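PDB 4IIY: MccF, which gives self-immunity against microcin C7, probably by hydrolysing the antibiotic as a serine carboxypeptidase of the peptidase S66 family. Local coordinates for residues 161-171 and 340-349; 283-292 and 318-328. The protein carries 1 engineered substitution. All coordinates share one frame; numbering follows the deposited sequence.

Contact 1: 161-171 and 340-349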
loop_
_atom_site.group_PDB
_atom_site.type_symbol
_atom_site.label_atom_id
_atom_site.label_comp_id
_atom_site.label_asym_id
_atom_site.label_seq_id
_atom_site.Cartn_x
_atom_site.Cartn_y
_atom_site.Cartn_z
ATOM N N ILE B 161 19.312 16.949 -0.184
ATOM C CA ILE B 161 19.566 15.819 0.696
ATOM C C ILE B 161 18.784 16.021 1.989
ATOM O O ILE B 161 19.062 16.943 2.767
ATOM C CB ILE B 161 21.068 15.653 0.977
ATOM C CG1 ILE B 161 21.826 15.455 -0.347
ATOM C CG2 ILE B 161 21.300 14.507 1.956
ATOM C CD1 ILE B 161 21.288 14.327 -1.214
ATOM N N THR B 162 17.759 15.185 2.161
ATOM C CA THR B 162 16.908 15.160 3.350
ATOM C C THR B 162 17.291 13.959 4.227
ATOM O O THR B 162 18.137 13.147 3.840
ATOM C CB THR B 162 15.415 15.072 2.971
ATOM O OG1 THR B 162 15.141 13.814 2.338
ATOM C CG2 THR B 162 15.027 16.213 2.049
ATOM N N PHE B 163 16.684 13.860 5.412
ATOM C CA PHE B 163 17.150 12.931 6.440
ATOM C C PHE B 163 16.071 12.012 6.978
ATOM O O PHE B 163 15.003 12.473 7.390
ATOM C CB PHE B 163 17.776 13.720 7.594
ATOM C CG PHE B 163 19.000 14.485 7.188
ATOM C CD1 PHE B 163 20.260 13.957 7.391
ATOM C CD2 PHE B 163 18.884 15.703 6.536
ATOM C CE1 PHE B 163 21.394 14.656 6.970
ATOM C CE2 PHE B 163 20.010 16.399 6.110
ATOM C CZ PHE B 163 21.263 15.873 6.331
ATOM N N TYR B 164 16.367 10.712 6.969
ATOM C CA TYR B 164 15.539 9.724 7.642
ATOM C C TYR B 164 16.004 9.709 9.085
ATOM O O TYR B 164 17.130 9.300 9.367
ATOM C CB TYR B 164 15.698 8.329 7.019
ATOM C CG TYR B 164 14.431 7.514 7.167
ATOM C CD1 TYR B 164 13.321 7.814 6.384
ATOM C CD2 TYR B 164 14.314 6.492 8.108
ATOM C CE1 TYR B 164 12.152 7.123 6.506
ATOM C CE2 TYR B 164 13.128 5.773 8.242
ATOM C CZ TYR B 164 12.049 6.106 7.429
ATOM O OH TYR B 164 10.829 5.460 7.523
ATOM N N GLY B 165 15.170 10.171 10.004
ATOM C CA GLY B 165 15.610 10.325 11.373
ATOM C C GLY B 165 14.484 10.790 12.264
ATOM O O GLY B 165 13.313 10.730 11.881
ATOM N N PRO B 166 14.835 11.256 13.470
ATOM C CA PRO B 166 13.843 11.560 14.504
ATOM C C PRO B 166 12.696 12.473 14.098
ATOM O O PRO B 166 12.885 13.484 13.413
ATOM C CB PRO B 166 14.675 12.267 15.579
ATOM C CG PRO B 166 16.024 11.669 15.455
ATOM C CD PRO B 166 16.206 11.264 14.011
ATOM N N ALA B 167 11.508 12.096 14.564
ATOM C CA ALA B 167 10.341 12.964 14.627
ATOM C C ALA B 167 10.137 13.345 16.091
ATOM O O ALA B 167 10.398 12.551 17.003
ATOM C CB ALA B 167 9.111 12.260 14.062
ATOM N N LEU B 168 9.670 14.561 16.325
ATOM C CA LEU B 168 9.664 15.129 17.661
ATOM C C LEU B 168 8.970 14.249 18.699
ATOM O O LEU B 168 9.532 13.980 19.770
ATOM C CB LEU B 168 9.031 16.513 17.601
ATOM C CG LEU B 168 8.851 17.262 18.924
ATOM C CD1 LEU B 168 10.176 17.524 19.592
ATOM C CD2 LEU B 168 8.075 18.562 18.687
ATOM N N ILE B 169 7.767 13.799 18.378
ATOM C CA ILE B 169 6.945 13.088 19.352
ATOM C C ILE B 169 7.419 11.647 19.610
ATOM O O ILE B 169 7.784 11.307 20.738
ATOM C CB ILE B 169 5.432 13.202 19.013
ATOM C CG1 ILE B 169 5.007 14.677 19.030
ATOM C CG2 ILE B 169 4.598 12.361 19.973
ATOM C CD1 ILE B 169 3.564 14.915 18.600
ATOM N N PRO B 170 7.449 10.786 18.580
ATOM C CA PRO B 170 7.871 9.414 18.883
ATOM C C PRO B 170 9.343 9.336 19.277
ATOM O O PRO B 170 9.699 8.550 20.149
ATOM C CB PRO B 170 7.619 8.662 17.566
ATOM C CG PRO B 170 7.659 9.718 16.511
ATOM C CD PRO B 170 7.077 10.952 17.166
ATOM N N SER B 171 10.197 10.137 18.656
ATOM C CA SER B 171 11.627 9.953 18.875
ATOM C C SER B 171 12.148 10.675 20.113
ATOM O O SER B 171 12.869 10.099 20.926
ATOM C CB SER B 171 12.426 10.399 17.648
ATOM O OG SER B 171 11.940 9.798 16.459
ATOM N N HIS B 340 13.557 1.757 18.818
ATOM C CA HIS B 340 14.372 2.681 19.614
ATOM C C HIS B 340 15.648 1.981 20.057
ATOM O O HIS B 340 15.609 0.816 20.462
ATOM C CB HIS B 340 13.608 3.156 20.856
ATOM C CG HIS B 340 12.415 3.995 20.532
ATOM N ND1 HIS B 340 12.491 5.358 20.330
ATOM C CD2 HIS B 340 11.116 3.657 20.346
ATOM C CE1 HIS B 340 11.288 5.821 20.041
ATOM N NE2 HIS B 340 10.437 4.812 20.044
ATOM N N PRO B 341 16.787 2.678 20.006
ATOM C CA PRO B 341 16.976 4.055 19.537
ATOM C C PRO B 341 17.056 4.115 18.014
ATOM O O PRO B 341 17.147 3.086 17.342
ATOM C CB PRO B 341 18.321 4.434 20.155
ATOM C CG PRO B 341 19.088 3.146 20.133
ATOM C CD PRO B 341 18.063 2.057 20.407
ATOM N N MET B 342 17.018 5.329 17.486
ATOM C CA MET B 342 17.012 5.543 16.052
ATOM C C MET B 342 18.206 6.398 15.640
ATOM O O MET B 342 18.449 7.449 16.233
ATOM C CB MET B 342 15.719 6.252 15.660
ATOM C CG MET B 342 15.537 6.371 14.168
ATOM S SD MET B 342 14.240 7.548 13.733
ATOM C CE MET B 342 14.148 7.117 11.995
ATOM N N LEU B 343 18.943 5.939 14.635
ATOM C CA LEU B 343 20.043 6.702 14.059
ATOM C C LEU B 343 19.502 7.642 12.978
ATOM O O LEU B 343 18.417 7.418 12.438
ATOM C CB LEU B 343 21.066 5.747 13.442
ATOM C CG LEU B 343 21.607 4.681 14.406
ATOM C CD1 LEU B 343 22.433 3.638 13.664
ATOM C CD2 LEU B 343 22.426 5.316 15.522
ATOM N N THR B 344 20.261 8.684 12.665
ATOM C CA THR B 344 19.915 9.650 11.623
ATOM C C THR B 344 20.686 9.315 10.341
ATOM O O THR B 344 21.913 9.126 10.390
ATOM C CB THR B 344 20.231 11.080 12.099
ATOM O OG1 THR B 344 19.328 11.439 13.150
ATOM C CG2 THR B 344 20.078 12.077 10.962
ATOM N N LEU B 345 19.981 9.253 9.207
ATOM C CA LEU B 345 20.561 8.826 7.931
ATOM C C LEU B 345 20.240 9.812 6.804
ATOM O O LEU B 345 19.071 10.025 6.474
ATOM C CB LEU B 345 19.984 7.462 7.550
ATOM C CG LEU B 345 20.447 6.854 6.228
ATOM C CD1 LEU B 345 21.897 6.416 6.318
ATOM C CD2 LEU B 345 19.559 5.677 5.842
ATOM N N PRO B 346 21.265 10.414 6.187
ATOM C CA PRO B 346 20.981 11.225 4.996
ATOM C C PRO B 346 20.575 10.310 3.840
ATOM O O PRO B 346 21.178 9.247 3.647
ATOM C CB PRO B 346 22.325 11.903 4.706
ATOM C CG PRO B 346 23.351 10.947 5.247
ATOM C CD PRO B 346 22.707 10.340 6.485
ATOM N N LEU B 347 19.556 10.708 3.090
ATOM C CA LEU B 347 19.112 9.966 1.915
ATOM C C LEU B 347 19.580 10.637 0.626
ATOM O O LEU B 347 19.512 11.860 0.498
ATOM C CB LEU B 347 17.588 9.878 1.895
ATOM C CG LEU B 347 16.933 9.174 3.082
ATOM C CD1 LEU B 347 15.432 9.384 3.050
ATOM C CD2 LEU B 347 17.263 7.705 3.060
ATOM N N GLY B 348 20.043 9.829 -0.326
ATOM C CA GLY B 348 20.448 10.341 -1.625
ATOM C C GLY B 348 21.931 10.612 -1.775
ATOM O O GLY B 348 22.353 11.194 -2.776
ATOM N N VAL B 349 22.722 10.197 -0.790
ATOM C CA VAL B 349 24.182 10.281 -0.868
ATOM C C VAL B 349 24.789 8.890 -0.747
ATOM O O VAL B 349 24.116 7.940 -0.339
ATOM C CB VAL B 349 24.786 11.190 0.231
ATOM C CG1 VAL B 349 24.303 12.625 0.069
ATOM C CG2 VAL B 349 24.466 10.658 1.639
HETATM O O HOH W 1 17.024 13.076 0.228
HETATM O O HOH W 2 14.309 7.525 20.741
#

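Contact 2: 283-292 and 318-328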
loop_
_atom_site.group_PDB
_atom_site.type_symbol
_atom_site.label_atom_id
_atom_site.label_comp_id
_atom_site.label_asym_id
_atom_site.label_seq_id
_atom_site.Cartn_x
_atom_site.Cartn_y
_atom_site.Cartn_z
ATOM N N PHE B 283 7.695 -6.695 -0.740
ATOM C CA PHE B 283 8.930 -7.176 -1.349
ATOM C C PHE B 283 8.660 -7.604 -2.799
ATOM O O PHE B 283 9.462 -7.321 -3.699
ATOM C CB PHE B 283 9.520 -8.355 -0.565
ATOM C CG PHE B 283 10.150 -7.995 0.768
ATOM C CD1 PHE B 283 10.486 -6.691 1.096
ATOM C CD2 PHE B 283 10.422 -9.001 1.685
ATOM C CE1 PHE B 283 11.080 -6.403 2.331
ATOM C CE2 PHE B 283 11.019 -8.734 2.900
ATOM C CZ PHE B 283 11.357 -7.436 3.223
ATOM N N SER B 284 7.540 -8.285 -3.046
ATOM C CA SER B 284 7.204 -8.654 -4.422
ATOM C C SER B 284 6.941 -7.431 -5.310
ATOM O O SER B 284 7.305 -7.444 -6.479
ATOM C CB SER B 284 6.054 -9.659 -4.478
ATOM O OG SER B 284 6.560 -10.964 -4.198
ATOM N N MET B 285 6.347 -6.371 -4.756
ATOM C CA MET B 285 6.195 -5.124 -5.505
ATOM C C MET B 285 7.547 -4.640 -6.028
ATOM O O MET B 285 7.696 -4.305 -7.204
ATOM C CB MET B 285 5.535 -4.057 -4.629
ATOM C CG MET B 285 5.197 -2.739 -5.342
ATOM S SD MET B 285 6.585 -1.584 -5.540
ATOM C CE MET B 285 6.874 -1.149 -3.829
ATOM N N LEU B 286 8.544 -4.619 -5.152
ATOM C CA LEU B 286 9.891 -4.207 -5.557
ATOM C C LEU B 286 10.439 -5.116 -6.659
ATOM O O LEU B 286 11.025 -4.648 -7.636
ATOM C CB LEU B 286 10.841 -4.201 -4.359
ATOM C CG LEU B 286 10.521 -3.196 -3.253
ATOM C CD1 LEU B 286 11.388 -3.482 -2.028
ATOM C CD2 LEU B 286 10.709 -1.774 -3.765
ATOM N N LYS B 287 10.254 -6.418 -6.489
ATOM C CA LYS B 287 10.723 -7.366 -7.486
ATOM C C LYS B 287 10.090 -7.089 -8.848
ATOM O O LYS B 287 10.790 -7.038 -9.869
ATOM C CB LYS B 287 10.430 -8.801 -7.044
ATOM C CG LYS B 287 10.952 -9.872 -8.021
ATOM C CD LYS B 287 10.360 -11.240 -7.709
ATOM C CE LYS B 287 10.811 -12.303 -8.710
ATOM N NZ LYS B 287 12.241 -12.658 -8.536
ATOM N N LEU B 288 8.769 -6.905 -8.869
ATOM C CA LEU B 288 8.062 -6.686 -10.134
ATOM C C LEU B 288 8.569 -5.426 -10.817
ATOM O O LEU B 288 8.565 -5.319 -12.047
ATOM C CB LEU B 288 6.553 -6.574 -9.923
ATOM C CG LEU B 288 5.855 -7.771 -9.282
ATOM C CD1 LEU B 288 4.358 -7.526 -9.209
ATOM C CD2 LEU B 288 6.152 -9.072 -10.021
ATOM N N ASN B 289 8.999 -4.465 -10.008
ATOM C CA ASN B 289 9.495 -3.195 -10.511
ATOM C C ASN B 289 10.973 -3.202 -10.917
ATOM O O ASN B 289 11.539 -2.159 -11.237
ATOM C CB ASN B 289 9.213 -2.098 -9.492
ATOM C CG ASN B 289 7.829 -1.518 -9.658
ATOM O OD1 ASN B 289 7.643 -0.552 -10.404
ATOM N ND2 ASN B 289 6.845 -2.126 -9.021
ATOM N N ARG B 290 11.570 -4.385 -10.931
ATOM C CA ARG B 290 12.963 -4.589 -11.355
ATOM C C ARG B 290 13.978 -3.946 -10.425
ATOM O O ARG B 290 15.153 -3.784 -10.787
ATOM C CB ARG B 290 13.189 -4.128 -12.805
ATOM C CG ARG B 290 12.255 -4.791 -13.813
ATOM C CD ARG B 290 12.565 -4.315 -15.225
ATOM N NE ARG B 290 11.706 -4.941 -16.227
ATOM C CZ ARG B 290 11.988 -6.081 -16.849
ATOM N NH1 ARG B 290 13.111 -6.731 -16.571
ATOM N NH2 ARG B 290 11.146 -6.574 -17.749
ATOM N N VAL B 291 13.551 -3.590 -9.219
ATOM C CA VAL B 291 14.456 -2.973 -8.274
ATOM C C VAL B 291 15.633 -3.902 -7.947
ATOM O O VAL B 291 16.776 -3.448 -7.807
ATOM C CB VAL B 291 13.710 -2.565 -6.994
ATOM C CG1 VAL B 291 14.687 -2.076 -5.938
ATOM C CG2 VAL B 291 12.665 -1.491 -7.311
ATOM N N PHE B 292 15.364 -5.200 -7.845
ATOM C CA PHE B 292 16.401 -6.158 -7.466
ATOM C C PHE B 292 17.344 -6.489 -8.631
ATOM O O PHE B 292 18.346 -7.179 -8.440
ATOM C CB PHE B 292 15.787 -7.420 -6.849
ATOM C CG PHE B 292 14.945 -7.149 -5.622
ATOM C CD1 PHE B 292 15.346 -6.221 -4.671
ATOM C CD2 PHE B 292 13.740 -7.811 -5.434
ATOM C CE1 PHE B 292 14.567 -5.965 -3.549
ATOM C CE2 PHE B 292 12.962 -7.560 -4.309
ATOM C CZ PHE B 292 13.376 -6.640 -3.373
ATOM N N VAL B 318 11.732 -14.001 4.013
ATOM C CA VAL B 318 10.740 -13.692 2.982
ATOM C C VAL B 318 11.420 -13.030 1.779
ATOM O O VAL B 318 11.177 -13.388 0.632
ATOM C CB VAL B 318 9.603 -12.791 3.531
ATOM C CG1 VAL B 318 8.555 -12.537 2.458
ATOM C CG2 VAL B 318 8.964 -13.434 4.763
ATOM N N LEU B 319 12.296 -12.071 2.048
ATOM C CA LEU B 319 13.051 -11.424 0.983
ATOM C C LEU B 319 13.818 -12.454 0.161
ATOM O O LEU B 319 13.842 -12.396 -1.067
ATOM C CB LEU B 319 14.016 -10.393 1.567
ATOM C CG LEU B 319 14.901 -9.654 0.564
ATOM C CD1 LEU B 319 14.073 -8.832 -0.406
ATOM C CD2 LEU B 319 15.888 -8.768 1.307
ATOM N N THR B 320 14.452 -13.407 0.835
ATOM C CA THR B 320 15.227 -14.440 0.150
ATOM C C THR B 320 14.350 -15.247 -0.813
ATOM O O THR B 320 14.748 -15.540 -1.941
ATOM C CB THR B 320 15.952 -15.345 1.171
ATOM O OG1 THR B 320 16.907 -14.556 1.892
ATOM C CG2 THR B 320 16.676 -16.496 0.479
ATOM N N GLU B 321 13.144 -15.607 -0.384
ATOM C CA GLU B 321 12.257 -16.319 -1.305
ATOM C C GLU B 321 11.923 -15.444 -2.512
ATOM O O GLU B 321 11.985 -15.890 -3.658
ATOM C CB GLU B 321 10.959 -16.774 -0.636
ATOM C CG GLU B 321 10.130 -17.641 -1.577
ATOM C CD GLU B 321 8.716 -17.967 -1.086
ATOM O OE1 GLU B 321 8.290 -17.465 -0.025
ATOM O OE2 GLU B 321 8.019 -18.725 -1.796
ATOM N N VAL B 322 11.549 -14.194 -2.255
ATOM C CA VAL B 322 11.175 -13.285 -3.334
ATOM C C VAL B 322 12.325 -13.078 -4.325
ATOM O O VAL B 322 12.110 -12.990 -5.534
ATOM C CB VAL B 322 10.670 -11.949 -2.761
ATOM C CG1 VAL B 322 10.511 -10.893 -3.860
ATOM C CG2 VAL B 322 9.356 -12.163 -2.010
ATOM N N LEU B 323 13.547 -12.995 -3.815
ATOM C CA LEU B 323 14.712 -12.773 -4.671
ATOM C C LEU B 323 14.951 -13.886 -5.695
ATOM O O LEU B 323 15.573 -13.653 -6.732
ATOM C CB LEU B 323 15.965 -12.540 -3.827
ATOM C CG LEU B 323 16.079 -11.151 -3.204
ATOM C CD1 LEU B 323 17.238 -11.112 -2.237
ATOM C CD2 LEU B 323 16.230 -10.068 -4.266
ATOM N N ASP B 324 14.470 -15.090 -5.402
ATOM C CA ASP B 324 14.524 -16.188 -6.368
ATOM C C ASP B 324 15.930 -16.401 -6.925
ATOM O O ASP B 324 16.119 -16.520 -8.136
ATOM C CB ASP B 324 13.529 -15.944 -7.514
ATOM C CG ASP B 324 13.352 -17.166 -8.414
ATOM O OD1 ASP B 324 13.566 -18.297 -7.931
ATOM O OD2 ASP B 324 13.007 -16.987 -9.603
ATOM N N GLY B 325 16.914 -16.435 -6.032
ATOM C CA GLY B 325 18.281 -16.747 -6.415
ATOM C C GLY B 325 19.143 -15.542 -6.743
ATOM O O GLY B 325 20.357 -15.670 -6.910
ATOM N N LYS B 326 18.539 -14.364 -6.850
ATOM C CA LYS B 326 19.317 -13.157 -7.096
ATOM C C LYS B 326 20.164 -12.845 -5.867
ATOM O O LYS B 326 19.637 -12.628 -4.776
ATOM C CB LYS B 326 18.403 -11.977 -7.435
ATOM C CG LYS B 326 19.137 -10.715 -7.856
ATOM C CD LYS B 326 19.793 -10.895 -9.213
ATOM C CE LYS B 326 20.463 -9.610 -9.672
ATOM N NZ LYS B 326 21.069 -9.764 -11.024
ATOM N N GLN B 327 21.482 -12.851 -6.033
ATOM C CA GLN B 327 22.386 -12.643 -4.913
ATOM C C GLN B 327 22.630 -11.155 -4.716
ATOM O O GLN B 327 23.272 -10.510 -5.541
ATOM C CB GLN B 327 23.710 -13.376 -5.151
ATOM C CG GLN B 327 23.558 -14.871 -5.369
ATOM C CD GLN B 327 23.040 -15.587 -4.142
ATOM O OE1 GLN B 327 22.017 -16.270 -4.192
ATOM N NE2 GLN B 327 23.753 -15.445 -3.029
ATOM N N ILE B 328 22.083 -10.613 -3.633
ATOM C CA ILE B 328 22.282 -9.219 -3.267
ATOM C C ILE B 328 22.667 -9.217 -1.800
ATOM O O ILE B 328 21.973 -9.814 -0.974
ATOM C CB ILE B 328 20.996 -8.383 -3.436
ATOM C CG1 ILE B 328 20.483 -8.470 -4.877
ATOM C CG2 ILE B 328 21.238 -6.938 -3.032
ATOM C CD1 ILE B 328 19.250 -7.622 -5.139
HETATM O O HOH W 3 14.769 -11.091 -7.809
HETATM O O HOH W 4 12.728 -14.663 -10.580
#

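Contact 1: 161-171 and 340-349
Strands 162-164 and 345-347 form the antiparallel edge of the six-stranded mixed sheet, with 345-347 as its outermost strand, and Tyr164 carries this edge into the active site. Tyr164 and Leu345 are a hydrogen-bonded pair: Tyr164 N gives to Leu345 O at 2.8 Å, and Leu345 N returns a bond to Tyr164 O at 2.9 Å. Pro346 faces Phe163 at the neighbouring non-hydrogen-bonded position, where the pairing asks for no N-H; its CB rests 3.7 Å from CE1 of Phe163. Farther along, Leu347 N meets Thr162 O in an almost perfectly straight bond (2.9 Å, 179° at the hydrogen). Water 1 is slotted in beyond it, accepting from Thr162 N and donating to Leu347 O.

At the other end the strands give way to loops. Met342 stretches out fully extended (chi1 -173°) and lays SD 3.6 Å from Gly165 C, while its CE comes 3.9 Å from CD2 of Tyr164, the two side chains crossing at about a right angle. Thr344 OG1 touches CD of Pro166 at 3.2 Å. Beyond, the His340 ring turns its edge to Pro170 O, and water 2 lies in the ring plane, bridging ND1 to Ser171 O. Pro170 itself touches the bound glutamylsulfamoyl inosine.

The tyrosine ring leaves the sheet with CG roughly opposite the backbone N (chi1 -150°), and its hydroxyl is hydrogen-bonded to Glu270, the predicted charge-relay acid, and to the backbone N of Ala145, an engineered residue at the position of the predicted nucleophile. Strand pairing, the Met342 methyl and the edge-to-face ring of Phe268 help to hold the hydroxyl between these two positions, consistent with a second-shell role.

Contact 2: 283-292 and 318-328
Phe292 and Leu323 meet at about a right angle, with CD2 of the leucine over one face of the ring, 3.8 Å from the centroid of Phe292. The leucine starts out away from the other segment; CG lies anti to the carbonyl carbon (chi1 -77°), CD1 carries on the extended line, and the other branch, CD2, is the one that turns onto the ring. Leu319 serves two rings with one methyl: its CD1 sits over a face of Phe283, 4.2 Å from the centroid, and also lies 3.8 Å from CZ of Phe292.

Between these rings Val322 plugs in as a knob among Phe283, Ser284, Lys287 and Phe292. Its two methyls divide the hole: CG1 reaches CB of Lys287 at 3.8 Å, and CG2 packs against OG of Ser284 at 3.7 Å. That hydroxyl is hydrogen-bonded to Ser124 of the second subunit.

The two helices, 276-288 and 315-323, belong to successive beta-alpha-beta crossovers linking the parallel strands 266-270, 297-301 and 330-334, so they run in similar directions; the axes of their portions 283-288 and 318-323 lie 28° apart and approach to 9.7 Å. A Schellman motif with Arg290 as its C-prime residue ends the first helix, just before the chain reaches Phe292.

Lys287 slides past Val322, running in the opposite sense, straight as far as CE and then bent at its last torsion (chi4 71°). The bend delivers NZ to Val322 O at 3.0 Å, nearly in line with the carbonyl, at the C-terminal end of helix 315-323, a place that probably suits a positive charge. Water 3 links the same NZ to Leu323 O, and water 4, 2.9 Å from NZ of Lys287, links it to OD2 of Asp324, whose OD1 forms a salt bridge with Lys95 of the second subunit.

Overall arrangement
Contact 2 is nested along the chain inside the loop that contact 1 closes, yet the two never touch: their centres are 26 Å apart and their nearest atoms about 13 Å. Strand 266-270, which ends in Glu270, touches both. Tyr164 of contact 1 packs on Phe268 of that strand, and Phe283 of contact 2 packs on Ile269. Side chain to side chain, Glu270 is about 3 Å from Tyr164 and about 9 Å from Phe283. The bound glutamylsulfamoyl inosine follows the same order, about 4 Å from the side chain of Pro170 but about 12 Å from that of Phe283. Contact 1 therefore borders the ligand pocket and the predicted catalytic residues, whereas 283-292 and 318-328 face the second subunit.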